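Uncharacterized protein AsbF (Bacillus anthracis, PDB 3DX5) catalyses the dehydration of 3-dehydroshikimate to 3,4-dihydroxybenzoate, a manganese-dependent step in biosynthesis of the siderophore petrobactin. Local coordinates at residues A[38-43]-A[86-91]; A[77-82]-A[122-127]; A[131-136]-A[164-169]; A[227-232]-A[264-269]. All coordinates share one frame; numbering follows the deposited sequence.

Contact 1 of 4, residues A[38-43]-A[86-91]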
# COMPACT_ATOMS: atom_id res chain seq x y z
N HIS A 38 -1.15 0.44 10.51
CA HIS A 38 -2.52 0.26 10.99
C HIS A 38 -2.64 0.54 12.49
O HIS A 38 -3.56 1.25 12.91
CB HIS A 38 -3.01 -1.17 10.70
CG HIS A 38 -3.29 -1.42 9.24
ND1 HIS A 38 -3.48 -2.69 8.73
CD2 HIS A 38 -3.40 -0.57 8.19
CE1 HIS A 38 -3.77 -2.60 7.44
NE2 HIS A 38 -3.71 -1.33 7.09
N ALA A 39 -1.72 -0.03 13.30
CA ALA A 39 -1.64 0.25 14.74
C ALA A 39 -1.57 1.77 15.02
O ALA A 39 -2.33 2.32 15.83
CB ALA A 39 -0.39 -0.47 15.34
N GLN A 40 -0.64 2.44 14.35
CA GLN A 40 -0.40 3.87 14.55
C GLN A 40 -1.63 4.68 14.19
O GLN A 40 -2.02 5.60 14.92
CB GLN A 40 0.80 4.31 13.70
CG GLN A 40 1.05 5.86 13.73
CD GLN A 40 1.50 6.37 15.13
OE1 GLN A 40 1.92 5.60 16.00
NE2 GLN A 40 1.39 7.67 15.33
N ASN A 41 -2.23 4.38 13.06
CA ASN A 41 -3.40 5.16 12.67
C ASN A 41 -4.62 4.90 13.53
O ASN A 41 -5.44 5.80 13.71
CB ASN A 41 -3.69 5.03 11.18
CG ASN A 41 -2.67 5.78 10.33
OD1 ASN A 41 -1.97 5.21 9.48
ND2 ASN A 41 -2.57 7.06 10.58
N LEU A 42 -4.77 3.68 14.05
CA LEU A 42 -5.87 3.42 15.00
C LEU A 42 -5.67 4.26 16.26
O LEU A 42 -6.62 4.90 16.75
CB LEU A 42 -5.96 1.94 15.37
CG LEU A 42 -6.42 1.00 14.23
CD1 LEU A 42 -6.21 -0.47 14.66
CD2 LEU A 42 -7.90 1.26 13.87
N TYR A 43 -4.44 4.30 16.76
CA TYR A 43 -4.12 5.11 17.92
C TYR A 43 -4.41 6.60 17.70
O TYR A 43 -4.98 7.26 18.59
CB TYR A 43 -2.64 4.89 18.28
CG TYR A 43 -2.06 5.74 19.41
CD1 TYR A 43 -2.05 5.28 20.72
CD2 TYR A 43 -1.45 6.98 19.14
CE1 TYR A 43 -1.46 6.03 21.74
CE2 TYR A 43 -0.86 7.74 20.17
CZ TYR A 43 -0.89 7.26 21.46
OH TYR A 43 -0.33 8.02 22.47
N CYS A 86 10.90 3.65 17.60
CA CYS A 86 10.88 2.56 18.58
C CYS A 86 10.11 2.94 19.84
O CYS A 86 9.35 2.13 20.36
CB CYS A 86 12.29 2.14 18.95
SG CYS A 86 13.18 1.34 17.61
N GLU A 87 10.29 4.16 20.31
CA GLU A 87 9.59 4.61 21.48
C GLU A 87 8.09 4.69 21.23
O GLU A 87 7.31 4.40 22.13
CB GLU A 87 10.13 5.96 21.97
CG GLU A 87 11.60 5.87 22.46
CD GLU A 87 12.28 7.24 22.62
OE1 GLU A 87 11.63 8.28 22.38
OE2 GLU A 87 13.47 7.28 22.99
N GLN A 88 7.67 5.08 20.02
CA GLN A 88 6.24 5.11 19.70
C GLN A 88 5.67 3.66 19.56
O GLN A 88 4.58 3.37 20.05
CB GLN A 88 5.97 5.97 18.46
CG GLN A 88 4.48 5.97 17.96
CD GLN A 88 3.47 6.46 19.02
OE1 GLN A 88 3.84 7.01 20.08
NE2 GLN A 88 2.19 6.27 18.72
N LEU A 89 6.41 2.77 18.93
CA LEU A 89 6.03 1.37 18.85
C LEU A 89 5.85 0.70 20.22
O LEU A 89 4.93 -0.11 20.38
CB LEU A 89 7.01 0.57 17.97
CG LEU A 89 6.93 0.78 16.46
CD1 LEU A 89 8.18 0.24 15.79
CD2 LEU A 89 5.70 0.09 15.89
N ALA A 90 6.66 1.07 21.20
CA ALA A 90 6.53 0.55 22.55
C ALA A 90 5.22 1.05 23.17
O ALA A 90 4.54 0.31 23.89
CB ALA A 90 7.75 0.96 23.41
N ILE A 91 4.85 2.30 22.89
CA ILE A 91 3.55 2.81 23.31
C ILE A 91 2.37 1.99 22.70
O ILE A 91 1.42 1.54 23.41
CB ILE A 91 3.41 4.33 22.97
CG1 ILE A 91 4.23 5.13 23.97
CG2 ILE A 91 1.94 4.75 22.98
CD1 ILE A 91 4.33 6.63 23.69
O HOH W 1 2.34 8.56 21.57
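Gln88 reaches out from one helix and is met by Gln40 and Tyr43 of another, so that a single side-chain amide occupies the middle of the contact. Its tight part is a hydrogen bond between the two glutamines: Gln88 NE2 donates to Gln40 OE1 over 2.8 Å, with an N-H...O angle of 155°. The donor lies in the carbonyl plane of Gln40, on a lone pair, although the two amides are turned 76° against each other. Both chains start with CG anti to the backbone N and then turn about the CB-CG bond, which brings the two amides together in the groove between the helices. Gln88 NE2 also sits over one face of the Tyr43 ring, 3.7 Å from Tyr43 CE2. Gln40 and Tyr43 rest as well on Leu92, further along helix 79-96.

The outer side is looser. Ile91, an exposed residue, brings CG2 within 3.8 Å of Tyr43 CE1, and a water links Gln88 to Tyr43, donating to Gln88 OE1 and lying 2.9 Å from Tyr43 OH. The axes of the two short helical segments come no closer than 10.7 Å and are inclined at 70°. They belong to helices 36-45 and 79-96 on the outside of the TIM barrel, which follow the adjacent strands 31-35 and 64-68; Leu42 of helix 36-45 meets Leu14 of the second subunit.

With its nitrogen bound to Gln40 and its oxygen to the water, the Gln88 amide has its flip defined by partners of opposite kind, which implies a directional, polar join between neighbouring barrel helices.

Contact 2 of 4, residues A[77-82]-A[122-127]; sequences ADFEKT and VNRIRM
Phe79 and Arg124 are stacked across the gap between their helices. The guanidinium lies flat on the aromatic ring, the centres 4.6 Å apart and the planes only 26° from parallel, an offset stack in which Arg124 NH1 comes to 3.9 Å from Phe79 CD1. Arg124 is extended from CG to NE and runs over the ring in the direction opposite to the phenylalanine side chain, covering it along much of its length.

The aliphatic base of the arginine adds a CH-pi contact on this face: Arg124 CG stands 4.3 Å from the centroid of the Phe79 ring. The ring reaches the arginine because Phe79 CG is anti to the backbone N (chi1 -165°), which carries it out toward helix 115-134. A further apolar touch comes from Ala77 CB, at the guanidinium edge and 4.4 Å from Arg124 NH1.

That helix and helix 79-96 are successive outer helices of the TIM barrel, joined through strand 100-103; strand 64-68, helix 79-96 and strand 100-103 form one of its beta-alpha-beta crossovers. Asp78 is the N-cap residue of helix 79-96, so Phe79 makes its stack from the first turn.

Met127, present as selenomethionine, supplies the Met-aromatic contact. Met127 SE is 5.1 Å from the centroid of the Phe79 ring, obliquely placed, while Met127 CE approaches the ring edge, 3.5 Å from Phe79 CE2.

Polar interactions hold the guanidinium from elsewhere: Arg124 NE forms a salt bridge with Glu120, one turn earlier on its own helix, and Arg124 NH1 donates to the backbone oxygen of Ile73.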
# COMPACT_ATOMS: atom_id res chain seq x y z
N ALA A 77 20.34 6.21 7.37
CA ALA A 77 19.20 6.48 8.26
C ALA A 77 19.48 7.59 9.26
O ALA A 77 20.59 7.71 9.77
CB ALA A 77 18.80 5.22 9.04
N ASP A 78 18.46 8.39 9.56
CA ASP A 78 18.52 9.24 10.73
C ASP A 78 18.19 8.37 11.95
O ASP A 78 17.02 8.07 12.24
CB ASP A 78 17.54 10.41 10.62
CG ASP A 78 17.61 11.33 11.83
OD1 ASP A 78 18.35 11.07 12.82
OD2 ASP A 78 16.91 12.36 11.78
N PHE A 79 19.24 7.96 12.66
CA PHE A 79 19.08 6.96 13.71
C PHE A 79 18.29 7.44 14.93
O PHE A 79 17.56 6.65 15.53
CB PHE A 79 20.43 6.35 14.12
CG PHE A 79 20.28 5.09 14.92
CD1 PHE A 79 19.74 3.95 14.34
CD2 PHE A 79 20.65 5.06 16.26
CE1 PHE A 79 19.57 2.79 15.07
CE2 PHE A 79 20.49 3.88 17.02
CZ PHE A 79 19.94 2.74 16.41
N GLU A 80 18.43 8.72 15.28
CA GLU A 80 17.61 9.34 16.33
C GLU A 80 16.11 9.28 15.98
O GLU A 80 15.27 9.12 16.87
CB GLU A 80 18.01 10.80 16.57
CG GLU A 80 19.29 10.96 17.38
CD GLU A 80 19.41 12.34 18.01
OE1 GLU A 80 18.69 13.27 17.55
OE2 GLU A 80 20.23 12.49 18.96
N LYS A 81 15.79 9.44 14.69
CA LYS A 81 14.43 9.28 14.21
C LYS A 81 13.95 7.81 14.35
O LYS A 81 12.81 7.56 14.77
CB LYS A 81 14.31 9.81 12.78
CG LYS A 81 12.95 9.54 12.13
CD LYS A 81 12.71 10.38 10.86
CE LYS A 81 11.42 9.92 10.13
NZ LYS A 81 11.21 10.67 8.83
N THR A 82 14.82 6.85 14.03
CA THR A 82 14.53 5.43 14.25
C THR A 82 14.24 5.11 15.71
O THR A 82 13.25 4.43 16.01
CB THR A 82 15.66 4.50 13.73
OG1 THR A 82 15.80 4.71 12.34
CG2 THR A 82 15.27 3.02 13.94
N VAL A 122 25.06 -4.77 13.17
CA VAL A 122 24.99 -5.58 14.40
C VAL A 122 24.89 -4.67 15.64
O VAL A 122 24.04 -4.89 16.52
CB VAL A 122 26.24 -6.52 14.51
CG1 VAL A 122 26.44 -7.07 15.96
CG2 VAL A 122 26.13 -7.66 13.53
N ASN A 123 25.75 -3.66 15.72
CA ASN A 123 25.70 -2.71 16.83
C ASN A 123 24.35 -1.99 16.97
O ASN A 123 23.88 -1.79 18.08
CB ASN A 123 26.86 -1.70 16.74
CG ASN A 123 28.23 -2.37 16.90
OD1 ASN A 123 28.35 -3.52 17.39
ND2 ASN A 123 29.28 -1.66 16.46
N ARG A 124 23.74 -1.62 15.85
CA ARG A 124 22.43 -0.95 15.86
C ARG A 124 21.28 -1.86 16.25
O ARG A 124 20.41 -1.44 17.04
CB ARG A 124 22.15 -0.27 14.53
CG ARG A 124 22.98 1.01 14.44
CD ARG A 124 22.93 1.61 13.08
NE ARG A 124 23.55 2.94 13.11
CZ ARG A 124 23.21 3.94 12.31
NH1 ARG A 124 22.28 3.77 11.38
NH2 ARG A 124 23.82 5.11 12.44
N ILE A 125 21.27 -3.09 15.74
CA ILE A 125 20.27 -4.07 16.19
C ILE A 125 20.40 -4.27 17.71
O ILE A 125 19.39 -4.38 18.42
CB ILE A 125 20.42 -5.40 15.45
CG1 ILE A 125 20.11 -5.22 13.95
CG2 ILE A 125 19.48 -6.50 16.02
CD1 ILE A 125 20.71 -6.36 13.10
N ARG A 126 21.64 -4.32 18.21
CA ARG A 126 21.87 -4.52 19.65
C ARG A 126 21.24 -3.37 20.44
O ARG A 126 20.56 -3.61 21.46
CB ARG A 126 23.37 -4.64 20.00
CG ARG A 126 23.58 -5.09 21.46
CD ARG A 126 25.08 -5.15 21.84
NE ARG A 126 25.71 -6.23 21.08
CZ ARG A 126 26.63 -6.06 20.15
NH1 ARG A 126 27.07 -4.84 19.83
NH2 ARG A 126 27.10 -7.12 19.52
N MSE A 127 21.45 -2.15 19.96
CA MSE A 127 20.88 -0.93 20.58
C MSE A 127 19.37 -0.96 20.61
O MSE A 127 18.77 -0.61 21.61
CB MSE A 127 21.35 0.34 19.86
CG MSE A 127 22.83 0.60 20.07
SE MSE A 127 23.49 2.13 19.03
CE MSE A 127 22.36 3.46 19.90

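Contact 3 of 4, residues A[131-136]-A[164-169]; sequences LFAQHN and HPNLKI
Ala133 and Asn166 mark the closest approach of the two backbones, their CA atoms 6.1 Å apart where a helix is ending and a strand is about to begin. Helix 115-134 terminates in a Schellman motif, with Asn136 at the C-prime position in a positive-phi conformation and its N bonded to Ala133 O. Across the contact, His164 to Leu167 make a type I turn that leads into strand 167-172.

The methyl group of Ala133 is the point that both side chains of the turn touch. Asn166 presents its amide to it, Asn166 OD1 coming within 3.3 Å of Ala133 CB, with Asn166 ND2 alongside, 3.6 Å from Ala133 CA. From another direction the His164 ring offers its edge: His164 CE1 is 3.9 Å from Ala133 CB, close to the ring plane.

Both flat groups are steadied by polar bonds. His164 ND1 accepts from Asn166 N over 3.0 Å, nearly straight at 165° and near the ring plane, while NE2 is hydrogen-bonded to Glu130 on the helix. This pairing is consistent with a ring protonated at NE2. Pro165 CD covers one face of the imidazole. Asn166 ND2 is bonded to Met137 O just beyond the helix end, a bond that would hold the amide beside Ala133, and a water accepts from Asn166 ND2 and from Asn136 ND2 in one of its two conformers.

The contact thus lies where the TIM barrel passes from helix to strand: Asn166 continues by backbone bonds to Val139 of strand 138-142, Leu167 packs on helix 152-162 and on Ile125 and Cys129 of helix 115-134, and Phe132 and Leu131 turn to Cys86 of helix 79-96.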
# COMPACT_ATOMS: atom_id res chain seq x y z
N LEU A 131 16.82 -1.06 23.90
CA LEU A 131 15.66 -0.17 24.07
C LEU A 131 14.37 -1.00 24.40
O LEU A 131 13.70 -0.75 25.42
CB LEU A 131 15.45 0.67 22.81
CG LEU A 131 14.44 1.82 22.87
CD1 LEU A 131 14.76 2.87 21.83
CD2 LEU A 131 13.01 1.30 22.62
N PHE A 132 14.04 -1.96 23.54
CA PHE A 132 12.85 -2.77 23.74
C PHE A 132 12.93 -3.66 24.99
O PHE A 132 11.89 -3.92 25.62
CB PHE A 132 12.48 -3.59 22.49
CG PHE A 132 11.86 -2.76 21.40
CD1 PHE A 132 10.61 -2.17 21.58
CD2 PHE A 132 12.56 -2.50 20.21
CE1 PHE A 132 10.04 -1.39 20.57
CE2 PHE A 132 12.01 -1.71 19.18
CZ PHE A 132 10.75 -1.16 19.35
N ALA A 133 14.13 -4.11 25.36
CA ALA A 133 14.27 -4.90 26.60
C ALA A 133 13.79 -4.13 27.85
O ALA A 133 13.37 -4.74 28.83
CB ALA A 133 15.74 -5.41 26.80
N GLN A 134 13.87 -2.80 27.83
CA GLN A 134 13.37 -2.01 28.96
C GLN A 134 11.88 -2.22 29.12
O GLN A 134 11.36 -2.27 30.24
CB GLN A 134 13.67 -0.53 28.75
CG GLN A 134 15.14 -0.20 28.80
CD GLN A 134 15.39 1.25 28.55
OE1 GLN A 134 14.80 1.84 27.64
NE2 GLN A 134 16.24 1.85 29.34
N HIS A 135 11.19 -2.37 27.99
CA HIS A 135 9.74 -2.54 27.98
C HIS A 135 9.33 -4.00 28.03
O HIS A 135 8.17 -4.30 27.80
CB HIS A 135 9.16 -1.94 26.69
CG HIS A 135 9.47 -0.50 26.50
ND1 HIS A 135 8.76 0.50 27.14
CD2 HIS A 135 10.45 0.13 25.81
CE1 HIS A 135 9.27 1.68 26.82
NE2 HIS A 135 10.29 1.48 26.01
N ASN A 136 10.29 -4.87 28.31
CA ASN A 136 10.12 -6.33 28.21
C ASN A 136 9.48 -6.76 26.89
O ASN A 136 8.48 -7.48 26.88
CB ASN A 136 9.31 -6.86 29.39
CG ASN A 136 9.99 -6.57 30.70
OD1 ASN A 136 9.47 -5.85 31.53
ND2 ASN A 136 11.18 -7.11 30.87
N HIS A 164 22.15 -10.81 22.10
CA HIS A 164 21.30 -10.12 23.07
C HIS A 164 20.06 -10.99 23.32
O HIS A 164 19.52 -11.52 22.37
CB HIS A 164 20.87 -8.74 22.53
CG HIS A 164 20.22 -7.88 23.57
ND1 HIS A 164 18.93 -8.06 23.99
CD2 HIS A 164 20.71 -6.83 24.29
CE1 HIS A 164 18.63 -7.16 24.92
NE2 HIS A 164 19.70 -6.40 25.11
N PRO A 165 19.61 -11.12 24.60
CA PRO A 165 18.46 -11.97 24.94
C PRO A 165 17.11 -11.54 24.35
O PRO A 165 16.20 -12.35 24.31
CB PRO A 165 18.43 -11.94 26.48
CG PRO A 165 19.23 -10.76 26.88
CD PRO A 165 20.30 -10.64 25.82
N ASN A 166 16.99 -10.30 23.86
CA ASN A 166 15.68 -9.90 23.32
C ASN A 166 15.59 -9.96 21.80
O ASN A 166 14.58 -9.54 21.22
CB ASN A 166 15.25 -8.52 23.82
CG ASN A 166 15.03 -8.50 25.30
OD1 ASN A 166 15.99 -8.63 26.07
ND2 ASN A 166 13.78 -8.37 25.73
N LEU A 167 16.65 -10.43 21.14
CA LEU A 167 16.62 -10.58 19.67
C LEU A 167 16.06 -11.96 19.37
O LEU A 167 16.60 -12.99 19.85
CB LEU A 167 18.02 -10.47 19.08
CG LEU A 167 17.99 -10.53 17.55
CD1 LEU A 167 17.20 -9.30 17.05
CD2 LEU A 167 19.43 -10.53 17.06
N LYS A 168 14.99 -11.99 18.59
CA LYS A 168 14.33 -13.26 18.30
C LYS A 168 14.09 -13.31 16.80
O LYS A 168 14.54 -12.41 16.10
CB LYS A 168 13.03 -13.34 19.08
CG LYS A 168 13.24 -13.28 20.61
CD LYS A 168 13.93 -14.57 21.13
CE LYS A 168 14.14 -14.48 22.63
NZ LYS A 168 14.72 -15.72 23.14
N ILE A 169 13.43 -14.37 16.32
CA ILE A 169 13.20 -14.59 14.88
C ILE A 169 11.69 -14.78 14.59
O ILE A 169 10.98 -15.55 15.28
CB ILE A 169 13.96 -15.88 14.39
CG1 ILE A 169 15.51 -15.72 14.52
CG2 ILE A 169 13.57 -16.27 12.91
CD1 ILE A 169 16.13 -14.66 13.57
O HOH W 2 12.80 -8.71 28.64

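Contact 4 of 4, residues A[227-232]-A[264-269]; sequences VPLFEG and KAEMKV
Glu266 reaches from helix 259-272 into the bend formed by Pro228 and Leu229, and its side chain accounts for most of the contact. From CB the chain sets out with CG beside the backbone N and then folds at chi2 (-69°), a bend that carries the carboxylate across to the loop; on the way the side chain touches Leu252 of strand 249-252. Glu266 CD arrives 3.5 Å from Pro228 CB. Glu266 OE1 lies beside the proline ring, 3.3 Å from Pro228 CB, and accepts from a water that in turn receives the N-H of Phe230. Glu266 OE2 accepts directly from Leu229 N, over 2.8 Å and at 161°, through its syn lone pair, and packs 3.1 Å from Pro228 CA. A second conformer of Glu266 is deposited, so this grip describes one of two states.

One turn further along the helix, Val269 CG2, anti to its backbone N, slides along the ring and comes to 3.8 Å from Phe230 CD2. The ring also has a cation-pi partner in Arg273.

The loop after strand 226-227 is thereby fastened to the last helix of the TIM barrel, with the Leu229 side chain about 8 Å from that of the manganese ligand Glu253. In this conformer successive backbone N-H groups, one bonded directly and one through water, converge on a buried carboxylate, which would probably favour its ionised form, although the nearby carboxylate of Glu231 would work the other way.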
# COMPACT_ATOMS: atom_id res chain seq x y z
N VAL A 227 -0.45 -18.97 -3.87
CA VAL A 227 -1.43 -20.06 -3.74
C VAL A 227 -1.66 -20.47 -2.29
O VAL A 227 -0.79 -20.24 -1.45
CB VAL A 227 -1.02 -21.35 -4.55
CG1 VAL A 227 -1.09 -21.10 -6.07
CG2 VAL A 227 0.36 -21.89 -4.10
N PRO A 228 -2.82 -21.09 -1.99
CA PRO A 228 -3.02 -21.59 -0.60
C PRO A 228 -1.90 -22.53 -0.16
O PRO A 228 -1.20 -23.13 -1.02
CB PRO A 228 -4.36 -22.35 -0.69
CG PRO A 228 -5.15 -21.55 -1.76
CD PRO A 228 -4.06 -21.20 -2.80
N LEU A 229 -1.74 -22.69 1.15
CA LEU A 229 -0.63 -23.46 1.72
C LEU A 229 -0.45 -24.87 1.16
O LEU A 229 0.70 -25.30 0.94
CB LEU A 229 -0.75 -23.56 3.25
CG LEU A 229 -0.72 -22.22 4.01
CD1 LEU A 229 -0.69 -22.55 5.51
CD2 LEU A 229 0.51 -21.38 3.61
N PHE A 230 -1.55 -25.60 0.99
CA PHE A 230 -1.44 -27.00 0.55
C PHE A 230 -1.43 -27.16 -0.97
O PHE A 230 -1.40 -28.26 -1.46
CB PHE A 230 -2.46 -27.91 1.28
CG PHE A 230 -2.28 -27.89 2.77
CD1 PHE A 230 -1.14 -28.47 3.35
CD2 PHE A 230 -3.16 -27.18 3.59
CE1 PHE A 230 -0.91 -28.41 4.72
CE2 PHE A 230 -2.96 -27.09 4.98
CZ PHE A 230 -1.82 -27.73 5.56
N GLU A 231 -1.42 -26.03 -1.68
CA GLU A 231 -1.50 -26.03 -3.14
C GLU A 231 -0.20 -25.51 -3.77
O GLU A 231 -0.13 -25.36 -4.97
CB GLU A 231 -2.69 -25.18 -3.59
CG GLU A 231 -4.03 -25.72 -3.10
CD GLU A 231 -5.23 -24.90 -3.58
OE1 GLU A 231 -5.11 -24.11 -4.53
OE2 GLU A 231 -6.32 -25.06 -2.99
N GLY A 232 0.82 -25.24 -2.96
CA GLY A 232 2.10 -24.78 -3.48
C GLY A 232 3.27 -25.74 -3.34
O GLY A 232 3.09 -26.86 -2.90
N LYS A 264 -10.66 -17.66 4.86
CA LYS A 264 -11.74 -18.48 5.33
C LYS A 264 -11.52 -19.95 4.86
O LYS A 264 -11.60 -20.89 5.67
CB LYS A 264 -13.07 -17.88 4.84
CG LYS A 264 -14.32 -18.80 5.05
CD LYS A 264 -15.64 -18.04 4.77
CE LYS A 264 -16.77 -19.03 4.68
NZ LYS A 264 -18.13 -18.39 4.77
N ALA A 265 -11.23 -20.15 3.57
CA ALA A 265 -11.00 -21.49 3.06
C ALA A 265 -9.80 -22.18 3.73
O ALA A 265 -9.87 -23.40 4.06
CB ALA A 265 -10.89 -21.52 1.52
N GLU A 266 -8.72 -21.42 3.94
CA GLU A 266 -7.50 -21.93 4.59
C GLU A 266 -7.79 -22.50 5.97
O GLU A 266 -7.35 -23.61 6.30
CB GLU A 266 -6.41 -20.85 4.67
CG GLU A 266 -5.86 -20.41 3.33
CD GLU A 266 -5.05 -21.49 2.64
OE1 GLU A 266 -5.60 -22.57 2.34
OE2 GLU A 266 -3.85 -21.25 2.40
N MSE A 267 -8.57 -21.78 6.76
CA MSE A 267 -8.81 -22.18 8.14
C MSE A 267 -9.63 -23.46 8.21
O MSE A 267 -9.45 -24.26 9.13
CB MSE A 267 -9.40 -21.06 8.98
CG MSE A 267 -8.39 -19.96 9.31
SE MSE A 267 -6.94 -20.55 10.46
CE MSE A 267 -7.91 -21.02 12.07
N LYS A 268 -10.54 -23.67 7.25
CA LYS A 268 -11.31 -24.90 7.23
C LYS A 268 -10.38 -26.07 6.95
O LYS A 268 -10.53 -27.16 7.58
CB LYS A 268 -12.41 -24.86 6.14
CG LYS A 268 -13.42 -23.68 6.27
CD LYS A 268 -14.55 -23.83 5.25
CE LYS A 268 -15.51 -22.63 5.27
NZ LYS A 268 -16.58 -22.82 4.24
N VAL A 269 -9.46 -25.91 6.00
CA VAL A 269 -8.55 -27.03 5.72
C VAL A 269 -7.56 -27.24 6.87
O VAL A 269 -7.34 -28.38 7.27
CB VAL A 269 -7.91 -27.03 4.28
CG1 VAL A 269 -7.33 -25.74 3.95
CG2 VAL A 269 -6.83 -28.13 4.15
O HOH W 3 -4.37 -24.91 1.38

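Overall arrangement
All four contacts belong to a single TIM barrel and lie on its outer shell rather than in the site at its centre. Contacts 1, 2 and 3 form one cluster: contacts 1 and 2 share helix 79-96 and interleave along the sequence, contact 3 follows both and shares helix 115-134 with contact 2, and contacts 1 and 3 touch through Cys86 and Ala90 against Leu131, Phe132 and His135. Their centres are 14 to 18 Å apart. Contact 4 comes last in sequence and stands alone, 31 to 38 Å from the others across the chain's centre, where helix 259-272 closes the barrel. Helix-to-helix and helix-to-loop joins thus recur around the wall enclosing the manganese site.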